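Unsaturated chondroitin disaccharide hydrolase (PDB 3WUX) hydrolyses unsaturated disaccharides of chondroitin, hyaluronan and heparin, releasing the 4-deoxy-4,5-didehydro uronic acid, with a preference for sulfated substrates. Local coordinates at residues 5-10 and 213-218; 15-20 and 279-284; 103-108 and 141-146. The protein carries 2 engineered substitutions. All coordinates share one frame; numbering follows the deposited sequence. Where two conformers were deposited one is given.

Contact 1 of 3, residues 5-10 and 213-218. With EDO (1,2-ethanediol), chain E.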
loop_
_atom_site.group_PDB
_atom_site.type_symbol
_atom_site.label_atom_id
_atom_site.label_comp_id
_atom_site.label_asym_id
_atom_site.label_seq_id
_atom_site.Cartn_x
_atom_site.Cartn_y
_atom_site.Cartn_z
ATOM N N LYS A 5 8.359 -20.708 7.079
ATOM C CA LYS A 5 9.742 -21.164 6.991
ATOM C C LYS A 5 10.673 -20.176 7.684
ATOM O O LYS A 5 10.341 -18.991 7.824
ATOM C CB LYS A 5 10.152 -21.297 5.532
ATOM C CG LYS A 5 10.329 -19.960 4.844
ATOM C CD LYS A 5 10.677 -20.163 3.386
ATOM C CE LYS A 5 10.759 -18.833 2.662
ATOM N NZ LYS A 5 11.080 -19.017 1.209
ATOM N N PRO A 6 11.839 -20.660 8.140
ATOM C CA PRO A 6 12.823 -19.771 8.773
ATOM C C PRO A 6 13.313 -18.718 7.792
ATOM O O PRO A 6 13.579 -19.048 6.632
ATOM C CB PRO A 6 13.984 -20.715 9.103
ATOM C CG PRO A 6 13.381 -22.067 9.169
ATOM C CD PRO A 6 12.252 -22.074 8.188
ATOM N N VAL A 7 13.432 -17.471 8.241
ATOM C CA VAL A 7 14.117 -16.453 7.450
ATOM C C VAL A 7 15.190 -15.813 8.305
ATOM O O VAL A 7 15.132 -15.884 9.532
ATOM C CB VAL A 7 13.161 -15.355 6.949
ATOM C CG1 VAL A 7 12.111 -15.949 6.021
ATOM C CG2 VAL A 7 12.507 -14.629 8.130
ATOM N N LYS A 8 16.174 -15.190 7.666
ATOM C CA LYS A 8 17.200 -14.467 8.402
ATOM C C LYS A 8 16.654 -13.117 8.857
ATOM O O LYS A 8 16.206 -12.308 8.038
ATOM C CB LYS A 8 18.445 -14.245 7.543
ATOM C CG LYS A 8 19.466 -13.298 8.159
ATOM C CD LYS A 8 20.804 -13.398 7.430
ATOM C CE LYS A 8 21.773 -12.314 7.885
ATOM N NZ LYS A 8 23.128 -12.502 7.279
ATOM N N VAL A 9 16.663 -12.885 10.166
ATOM C CA VAL A 9 16.294 -11.578 10.693
ATOM C C VAL A 9 17.565 -10.777 11.002
ATOM O O VAL A 9 18.274 -11.064 11.981
ATOM C CB VAL A 9 15.405 -11.714 11.946
ATOM C CG1 VAL A 9 14.982 -10.335 12.455
ATOM C CG2 VAL A 9 14.160 -12.546 11.628
ATOM N N GLU A 10 17.868 -9.783 10.168
ATOM C CA GLU A 10 19.036 -8.939 10.399
ATOM C C GLU A 10 18.814 -8.082 11.623
ATOM O O GLU A 10 17.683 -7.700 11.899
ATOM C CB GLU A 10 19.304 -8.048 9.181
ATOM C CG GLU A 10 19.667 -8.820 7.912
ATOM C CD GLU A 10 19.818 -7.933 6.675
ATOM O OE1 GLU A 10 19.553 -6.714 6.748
ATOM O OE2 GLU A 10 20.204 -8.462 5.607
ATOM N N ASP A 213 14.759 -16.720 1.825
ATOM C CA ASP A 213 15.268 -17.063 3.149
ATOM C C ASP A 213 16.096 -15.947 3.813
ATOM O O ASP A 213 16.378 -16.023 5.009
ATOM C CB ASP A 213 16.025 -18.400 3.130
ATOM C CG ASP A 213 17.220 -18.396 2.190
ATOM O OD1 ASP A 213 17.833 -17.333 1.997
ATOM O OD2 ASP A 213 17.560 -19.480 1.653
ATOM N N ASP A 214 16.459 -14.907 3.054
ATOM C CA ASP A 214 17.180 -13.761 3.624
ATOM C C ASP A 214 16.257 -12.571 3.952
ATOM O O ASP A 214 16.738 -11.481 4.279
ATOM C CB ASP A 214 18.343 -13.314 2.717
ATOM C CG ASP A 214 17.877 -12.656 1.419
ATOM O OD1 ASP A 214 16.660 -12.664 1.119
ATOM O OD2 ASP A 214 18.749 -12.129 0.687
ATOM N N SER A 215 14.953 -12.823 3.845
ATOM C CA SER A 215 13.873 -11.877 4.155
ATOM C C SER A 215 13.545 -10.907 3.021
ATOM O O SER A 215 12.679 -10.047 3.174
ATOM C CB SER A 215 14.114 -11.116 5.468
ATOM O OG SER A 215 13.971 -11.983 6.576
ATOM N N SER A 216 14.221 -11.055 1.883
ATOM C CA SER A 216 13.870 -10.260 0.711
ATOM C C SER A 216 12.605 -10.778 0.035
ATOM O O SER A 216 12.364 -11.983 -0.031
ATOM C CB SER A 216 15.005 -10.225 -0.310
ATOM O OG SER A 216 14.574 -9.581 -1.498
ATOM N N ALA A 217 11.792 -9.863 -0.477
ATOM C CA ALA A 217 10.661 -10.273 -1.300
ATOM C C ALA A 217 11.239 -10.805 -2.609
ATOM O O ALA A 217 12.375 -10.493 -2.965
ATOM C CB ALA A 217 9.746 -9.098 -1.574
ATOM N N PHE A 218 10.464 -11.602 -3.329
ATOM C CA PHE A 218 10.926 -12.111 -4.613
ATOM C C PHE A 218 9.823 -11.971 -5.661
ATOM O O PHE A 218 8.682 -11.644 -5.323
ATOM C CB PHE A 218 11.362 -13.567 -4.465
ATOM C CG PHE A 218 12.238 -14.057 -5.585
ATOM C CD1 PHE A 218 12.971 -13.166 -6.364
ATOM C CD2 PHE A 218 12.317 -15.409 -5.867
ATOM C CE1 PHE A 218 13.770 -13.625 -7.403
ATOM C CE2 PHE A 218 13.108 -15.871 -6.902
ATOM C CZ PHE A 218 13.840 -14.977 -7.670
HETATM C C1 EDO E . 9.586 -16.980 10.034
HETATM O O1 EDO E . 11.014 -17.030 10.115
HETATM C C2 EDO E . 8.972 -17.116 11.421
HETATM O O2 EDO E . 9.827 -17.895 12.266
HETATM O O HOH W 1 19.384 -10.990 4.970
#

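Contact 2 of 3, residues 15-20 and 279-284. With EDO (1,2-ethanediol), chain I; EDO (1,2-ethanediol), chain H.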
loop_
_atom_site.group_PDB
_atom_site.type_symbol
_atom_site.label_atom_id
_atom_site.label_comp_id
_atom_site.label_asym_id
_atom_site.label_seq_id
_atom_site.Cartn_x
_atom_site.Cartn_y
_atom_site.Cartn_z
ATOM N N PRO A 15 21.035 1.778 14.836
ATOM C CA PRO A 15 19.664 2.217 15.149
ATOM C C PRO A 15 19.548 3.678 15.580
ATOM O O PRO A 15 18.439 4.209 15.560
ATOM C CB PRO A 15 19.235 1.271 16.281
ATOM C CG PRO A 15 20.531 0.762 16.867
ATOM C CD PRO A 15 21.468 0.665 15.700
ATOM N N LYS A 16 20.655 4.332 15.944
ATOM C CA LYS A 16 20.568 5.727 16.341
ATOM C C LYS A 16 20.185 6.644 15.178
ATOM O O LYS A 16 19.727 7.767 15.391
ATOM C CB LYS A 16 21.858 6.197 17.040
ATOM C CG LYS A 16 21.918 5.818 18.518
ATOM C CD LYS A 16 23.336 5.884 19.065
ATOM C CE LYS A 16 23.387 5.516 20.545
ATOM N NZ LYS A 16 22.582 6.464 21.365
ATOM N N ARG A 17 20.366 6.172 13.947
ATOM C CA ARG A 17 19.961 6.960 12.782
ATOM C C ARG A 17 18.446 7.134 12.771
ATOM O O ARG A 17 17.918 8.020 12.104
ATOM C CB ARG A 17 20.430 6.311 11.476
ATOM C CG ARG A 17 19.639 5.065 11.091
ATOM C CD ARG A 17 20.354 4.235 10.029
ATOM N NE ARG A 17 20.068 2.816 10.208
ATOM C CZ ARG A 17 19.555 2.020 9.275
ATOM N NH1 ARG A 17 19.279 2.499 8.069
ATOM N NH2 ARG A 17 19.332 0.740 9.547
ATOM N N PHE A 18 17.752 6.288 13.525
ATOM C CA PHE A 18 16.306 6.447 13.716
ATOM C C PHE A 18 16.020 7.034 15.092
ATOM O O PHE A 18 15.237 7.967 15.222
ATOM C CB PHE A 18 15.587 5.095 13.565
ATOM C CG PHE A 18 15.833 4.423 12.249
ATOM C CD1 PHE A 18 15.423 5.018 11.066
ATOM C CD2 PHE A 18 16.470 3.192 12.192
ATOM C CE1 PHE A 18 15.644 4.405 9.858
ATOM C CE2 PHE A 18 16.701 2.567 10.978
ATOM C CZ PHE A 18 16.297 3.175 9.810
ATOM N N LEU A 19 16.647 6.472 16.119
ATOM C CA LEU A 19 16.350 6.852 17.504
ATOM C C LEU A 19 16.656 8.311 17.848
ATOM O O LEU A 19 16.035 8.887 18.748
ATOM C CB LEU A 19 17.056 5.899 18.475
ATOM C CG LEU A 19 16.543 4.459 18.438
ATOM C CD1 LEU A 19 17.485 3.523 19.168
ATOM C CD2 LEU A 19 15.150 4.386 19.060
ATOM N N ASN A 20 17.592 8.915 17.122
ATOM C CA ASN A 20 17.917 10.321 17.334
ATOM C C ASN A 20 17.014 11.320 16.608
ATOM O O ASN A 20 17.159 12.516 16.786
ATOM C CB ASN A 20 19.380 10.594 16.984
ATOM C CG ASN A 20 20.333 10.084 18.040
ATOM O OD1 ASN A 20 19.955 9.894 19.198
ATOM N ND2 ASN A 20 21.585 9.879 17.652
ATOM N N PHE A 279 14.557 -4.064 4.974
ATOM C CA PHE A 279 14.227 -2.806 4.312
ATOM C C PHE A 279 14.989 -1.631 4.956
ATOM O O PHE A 279 15.612 -0.815 4.260
ATOM C CB PHE A 279 12.702 -2.610 4.398
ATOM C CG PHE A 279 12.155 -1.397 3.647
ATOM C CD1 PHE A 279 11.691 -1.515 2.339
ATOM C CD2 PHE A 279 12.017 -0.169 4.286
ATOM C CE1 PHE A 279 11.147 -0.411 1.656
ATOM C CE2 PHE A 279 11.466 0.932 3.619
ATOM C CZ PHE A 279 11.037 0.818 2.305
ATOM N N LEU A 280 14.928 -1.542 6.285
ATOM C CA LEU A 280 15.521 -0.415 7.018
ATOM C C LEU A 280 17.024 -0.373 6.810
ATOM O O LEU A 280 17.618 0.695 6.689
ATOM C CB LEU A 280 15.229 -0.537 8.515
ATOM C CG LEU A 280 13.756 -0.384 8.922
ATOM C CD1 LEU A 280 13.624 -0.567 10.426
ATOM C CD2 LEU A 280 13.217 0.985 8.510
ATOM N N ASN A 281 17.632 -1.554 6.768
ATOM C CA ASN A 281 19.074 -1.653 6.616
ATOM C C ASN A 281 19.562 -1.225 5.242
ATOM O O ASN A 281 20.750 -0.977 5.053
ATOM C CB ASN A 281 19.542 -3.068 6.947
ATOM C CG ASN A 281 19.577 -3.316 8.426
ATOM O OD1 ASN A 281 19.561 -2.365 9.219
ATOM N ND2 ASN A 281 19.638 -4.584 8.822
ATOM N N ARG A 282 18.645 -1.140 4.286
ATOM C CA ARG A 282 18.997 -0.709 2.936
ATOM C C ARG A 282 18.424 0.652 2.561
ATOM O O ARG A 282 18.385 1.019 1.387
ATOM C CB ARG A 282 18.630 -1.801 1.909
ATOM C CG ARG A 282 19.549 -3.034 2.008
ATOM C CD ARG A 282 18.868 -4.315 1.557
ATOM N NE ARG A 282 19.686 -5.497 1.830
ATOM C CZ ARG A 282 19.812 -6.069 3.025
ATOM N NH1 ARG A 282 19.164 -5.568 4.072
ATOM N NH2 ARG A 282 20.587 -7.141 3.175
ATOM N N LEU A 283 17.979 1.410 3.564
ATOM C CA LEU A 283 17.590 2.792 3.332
ATOM C C LEU A 283 18.827 3.673 3.225
ATOM O O LEU A 283 19.822 3.441 3.915
ATOM C CB LEU A 283 16.689 3.319 4.458
ATOM C CG LEU A 283 15.301 2.688 4.506
ATOM C CD1 LEU A 283 14.513 3.212 5.720
ATOM C CD2 LEU A 283 14.544 2.986 3.216
ATOM N N PRO A 284 18.764 4.692 2.355
ATOM C CA PRO A 284 19.856 5.658 2.208
ATOM C C PRO A 284 19.807 6.702 3.319
ATOM O O PRO A 284 19.013 6.578 4.260
ATOM C CB PRO A 284 19.555 6.303 0.859
ATOM C CG PRO A 284 18.057 6.283 0.790
ATOM C CD PRO A 284 17.636 4.988 1.450
HETATM C C1 EDO I . 21.487 -7.427 -0.088
HETATM O O1 EDO I . 21.707 -6.018 -0.281
HETATM C C2 EDO I . 22.568 -8.027 0.802
HETATM O O2 EDO I . 22.026 -9.119 1.551
HETATM C C1 EDO H . 14.706 6.981 22.245
HETATM O O1 EDO H . 15.151 8.117 21.492
HETATM C C2 EDO H . 15.381 6.946 23.611
HETATM O O2 EDO H . 15.625 5.577 23.978
#

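Contact 3 of 3, residues 103-108 and 141-146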
loop_
_atom_site.group_PDB
_atom_site.type_symbol
_atom_site.label_atom_id
_atom_site.label_comp_id
_atom_site.label_asym_id
_atom_site.label_seq_id
_atom_site.Cartn_x
_atom_site.Cartn_y
_atom_site.Cartn_z
ATOM N N ASN A 103 -20.911 -1.007 -10.413
ATOM C CA ASN A 103 -21.182 -1.263 -11.825
ATOM C C ASN A 103 -20.078 -2.108 -12.443
ATOM O O ASN A 103 -20.343 -3.069 -13.165
ATOM C CB ASN A 103 -21.311 0.058 -12.591
ATOM C CG ASN A 103 -21.603 -0.145 -14.068
ATOM O OD1 ASN A 103 -20.753 0.103 -14.927
ATOM N ND2 ASN A 103 -22.808 -0.614 -14.369
ATOM N N ARG A 104 -18.838 -1.746 -12.132
ATOM C CA ARG A 104 -17.667 -2.392 -12.710
ATOM C C ARG A 104 -17.553 -3.864 -12.334
ATOM O O ARG A 104 -17.149 -4.690 -13.158
ATOM C CB ARG A 104 -16.396 -1.646 -12.291
ATOM C CG ARG A 104 -15.119 -2.304 -12.775
ATOM C CD ARG A 104 -13.900 -1.485 -12.411
ATOM N NE ARG A 104 -12.688 -2.060 -12.993
ATOM C CZ ARG A 104 -11.479 -1.516 -12.909
ATOM N NH1 ARG A 104 -11.302 -0.368 -12.262
ATOM N NH2 ARG A 104 -10.443 -2.125 -13.471
ATOM N N ILE A 105 -17.901 -4.196 -11.094
ATOM C CA ILE A 105 -17.858 -5.592 -10.662
ATOM C C ILE A 105 -19.086 -6.350 -11.173
ATOM O O ILE A 105 -19.012 -7.554 -11.457
ATOM C CB ILE A 105 -17.733 -5.726 -9.118
ATOM C CG1 ILE A 105 -17.404 -7.167 -8.712
ATOM C CG2 ILE A 105 -18.995 -5.239 -8.421
ATOM C CD1 ILE A 105 -16.080 -7.664 -9.245
ATOM N N ASN A 106 -20.208 -5.646 -11.300
ATOM C CA ASN A 106 -21.420 -6.257 -11.837
ATOM C C ASN A 106 -21.228 -6.699 -13.289
ATOM O O ASN A 106 -21.698 -7.760 -13.697
ATOM C CB ASN A 106 -22.596 -5.279 -11.747
ATOM C CG ASN A 106 -23.241 -5.245 -10.372
ATOM O OD1 ASN A 106 -23.089 -6.167 -9.569
ATOM N ND2 ASN A 106 -23.996 -4.180 -10.105
ATOM N N ASN A 107 -20.531 -5.872 -14.060
ATOM C CA ASN A 107 -20.321 -6.130 -15.478
ATOM C C ASN A 107 -18.942 -6.670 -15.811
ATOM O O ASN A 107 -18.578 -6.750 -16.989
ATOM C CB ASN A 107 -20.564 -4.860 -16.288
ATOM C CG ASN A 107 -22.027 -4.536 -16.416
ATOM O OD1 ASN A 107 -22.711 -5.062 -17.295
ATOM N ND2 ASN A 107 -22.523 -3.679 -15.534
ATOM N N ARG A 108 -18.177 -7.013 -14.775
ATOM C CA ARG A 108 -16.841 -7.575 -14.945
ATOM C C ARG A 108 -15.992 -6.754 -15.902
ATOM O O ARG A 108 -15.399 -7.294 -16.829
ATOM C CB ARG A 108 -16.926 -9.025 -15.431
ATOM C CG ARG A 108 -17.417 -10.019 -14.383
ATOM C CD ARG A 108 -17.429 -11.453 -14.928
ATOM N NE ARG A 108 -16.155 -11.834 -15.543
ATOM C CZ ARG A 108 -15.950 -11.950 -16.855
ATOM N NH1 ARG A 108 -16.942 -11.721 -17.707
ATOM N NH2 ARG A 108 -14.753 -12.297 -17.315
ATOM N N ILE A 141 -18.548 -7.494 -1.276
ATOM C CA ILE A 141 -18.784 -8.933 -1.211
ATOM C C ILE A 141 -18.702 -9.543 -2.610
ATOM O O ILE A 141 -18.135 -10.626 -2.795
ATOM C CB ILE A 141 -20.136 -9.276 -0.556
ATOM C CG1 ILE A 141 -20.200 -8.713 0.868
ATOM C CG2 ILE A 141 -20.345 -10.791 -0.540
ATOM C CD1 ILE A 141 -19.151 -9.291 1.811
ATOM N N LYS A 142 -19.243 -8.835 -3.597
ATOM C CA LYS A 142 -19.139 -9.276 -4.986
ATOM C C LYS A 142 -17.692 -9.385 -5.479
ATOM O O LYS A 142 -17.349 -10.304 -6.226
ATOM C CB LYS A 142 -19.956 -8.361 -5.897
ATOM C CG LYS A 142 -21.447 -8.628 -5.801
ATOM C CD LYS A 142 -22.247 -7.728 -6.732
ATOM C CE LYS A 142 -23.708 -8.166 -6.753
ATOM N NZ LYS A 142 -24.613 -7.168 -7.387
ATOM N N ALA A 143 -16.837 -8.454 -5.062
ATOM C CA ALA A 143 -15.423 -8.558 -5.410
ATOM C C ALA A 143 -14.758 -9.731 -4.689
ATOM O O ALA A 143 -13.934 -10.441 -5.271
ATOM C CB ALA A 143 -14.697 -7.258 -5.112
ATOM N N ALA A 144 -15.109 -9.936 -3.422
ATOM C CA ALA A 144 -14.592 -11.084 -2.671
ATOM C C ALA A 144 -14.976 -12.402 -3.341
ATOM O O ALA A 144 -14.173 -13.341 -3.411
ATOM C CB ALA A 144 -15.096 -11.060 -1.239
ATOM N N ASP A 145 -16.212 -12.475 -3.827
ATOM C CA ASP A 145 -16.670 -13.680 -4.526
ATOM C C ASP A 145 -15.899 -13.898 -5.832
ATOM O O ASP A 145 -15.574 -15.032 -6.179
ATOM C CB ASP A 145 -18.181 -13.624 -4.769
ATOM C CG ASP A 145 -18.980 -13.837 -3.499
ATOM O OD1 ASP A 145 -18.426 -14.423 -2.543
ATOM O OD2 ASP A 145 -20.163 -13.423 -3.454
ATOM N N LYS A 146 -15.590 -12.812 -6.539
ATOM C CA LYS A 146 -14.757 -12.887 -7.745
ATOM C C LYS A 146 -13.342 -13.387 -7.417
ATOM O O LYS A 146 -12.755 -14.183 -8.158
ATOM C CB LYS A 146 -14.713 -11.521 -8.447
ATOM C CG LYS A 146 -13.673 -11.396 -9.562
ATOM C CD LYS A 146 -13.845 -12.463 -10.635
ATOM C CE LYS A 146 -12.508 -12.828 -11.294
ATOM N NZ LYS A 146 -12.072 -11.870 -12.352
#

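Contact 1 of 3, residues 5-10 and 213-218
Ser215 and Lys8 meet across this contact through a hydroxyl and a carbonyl: Ser215 OG donates to Lys8 O over 2.7 Å, coming down from above the carbonyl plane, 41° out of it. The serine hydroxyl lies anti to its own carbonyl carbon (chi1 -70°), which turns it to the extended segment 5-10 and also lays it against Val7, whose CG2 is 3.4 Å from Ser215 OG. Two residues earlier on the loop, Asp213 O accepts from Lys8 N at 2.8 Å with an N-H...O angle of 155°, and Val7 CA adds a CA-H...O contact to the same oxygen at 3.4 Å. Both backbone polar groups of Lys8 are thus taken up, while its side chain, CG anti to the backbone N and extended beyond, runs off along the surface, as suits a lysine there. The contact fastens the N-terminal segment, ahead of helix 16-19, to the loop after helix 193-210 on the outside of the alpha6/alpha6 barrel. Val7 turns its apolar branches to Ser215 and to Leu271 of helix 266-281. Asp214 points away from residues 5-10 and shapes its own loop: Asp214 OD1 accepts from Ser216 N at 3.0 Å, an Asx turn, and its other oxygen forms a salt bridge with Arg212. The extended chain of Lys5 carries NZ to Val211 O. A water donates to both Glu10 OE2 and Asp214 O, and a 1,2-ethanediol, probably from the crystallisation liquor, accepts from Val7 N.

Contact 2 of 3, residues 15-20 and 279-284
With chi1 at 73°, Arg17 CG sits between its backbone N and carbonyl carbon, and a bend at chi3 (148°) then swings the guanidinium over to the end of helix 266-281. Phe18 takes a different setting, CG anti to the carbonyl carbon, and its ring lies beside the arginine chain: Arg17 CG is over the centre of one ring face, and Phe18 CE2 in turn is over the centre of the guanidinium, 3.3 Å above its plane. The ring face and the aliphatic part of the arginine thus lie against each other. Arg17 NH1 donates to Leu280 O at 2.8 Å with an N-H...O angle of 154°, and NH2 makes a weak second bond to this oxygen. Leu280 O lies in the guanidinium plane, yet NH1 stands above the carbonyl plane; Leu283 N reaches the oxygen from the opposite face, at 3.2 Å. An arginine suits this place, since a carbonyl in the last turn of a helix can usually take a further donor. Here the short helix 16-19, outside the alpha6/alpha6 barrel, packs on the last turn of barrel helix 266-281 and the chain that leaves it. Beside the polar grip lies an apolar patch, where Phe18 CZ is 4.0 Å from Leu280 CD2 and Phe18 CE1, at the ring edge, is 4.5 Å from Leu283 CD1. Helix 329-347 continues this patch, with Ala335 against Phe18 and Met339 against both leucines. The side chain of Asn281 crosses that of Arg17 at about a right angle; its OD1 accepts from Glu13 N, and its ND2 donates to Ser11 O. Arg17 NH2 also donates to Glu13 O.

Contact 3 of 3, residues 103-108 and 141-146
Ile105, near the end of helix 88-106, is the first residue of its segment to touch helix 134-149, and it does so with all its branches. Its CG1 is anti to the backbone N (chi1 -168°) and passes 3.9 Å from Ala143 N, while CG2 rests 4.1 Å from Lys142 CB. CD1 goes furthest along the facing helix, lying 4.0 Å from Ala143 CA and 4.2 Å from Lys146 CB. The small methyl of Ala143 lets the branched isoleucine come close to the helix backbone; the two CA atoms, Ile105 and Ala143, are 6.5 Å apart. This is packing between neighbouring helices of the alpha6/alpha6 barrel, and Tyr120 of helix 116-131, the helix between them in sequence, touches both Ile105 and Ala143. Asn106 comes next, at the exposed margin. Its OD1 accepts from Lys142 NZ at 2.8 Å, the donor tilted 18° from the carbonyl plane. The lysine is extended beyond CG, so its methylenes pass obliquely across the amide and bring CD within 3.3 Å of Asn106 OD1; the ammonium also has a salt bridge to Glu138, one turn earlier on its own helix. Asn107 leaves helical geometry, and its ND2 donates to Asn103 O, which its backbone N also uses. Last in the segment, the like-charged groups of Arg108 and Lys146 come near without touching, Arg108 NE 5.2 Å from Lys146 NZ.

How the contacts relate
Contacts 1 and 2 belong together: both lay the N-terminal segment along the outside of the barrel, and they alternate along the chain. Their centres are 19 Å apart, yet they touch through Glu10, whose OE2 forms a salt bridge with Arg282 NH2 at 2.8 Å and whose OE1 probably accepts from Asn281 ND2 at 3.0 Å. Contact 3 stands apart, nested in sequence within both loops and about 22 Å from contact 1 between nearest atoms; it and contact 2 are on opposite sides of the chain's centre. Its Ala143 side chain is about 9 Å from that of Asn115, the engineered residue at the nucleophile position, whereas the side chain of Leu283 in contact 2 is about 12 Å from that of substrate-binding Arg247.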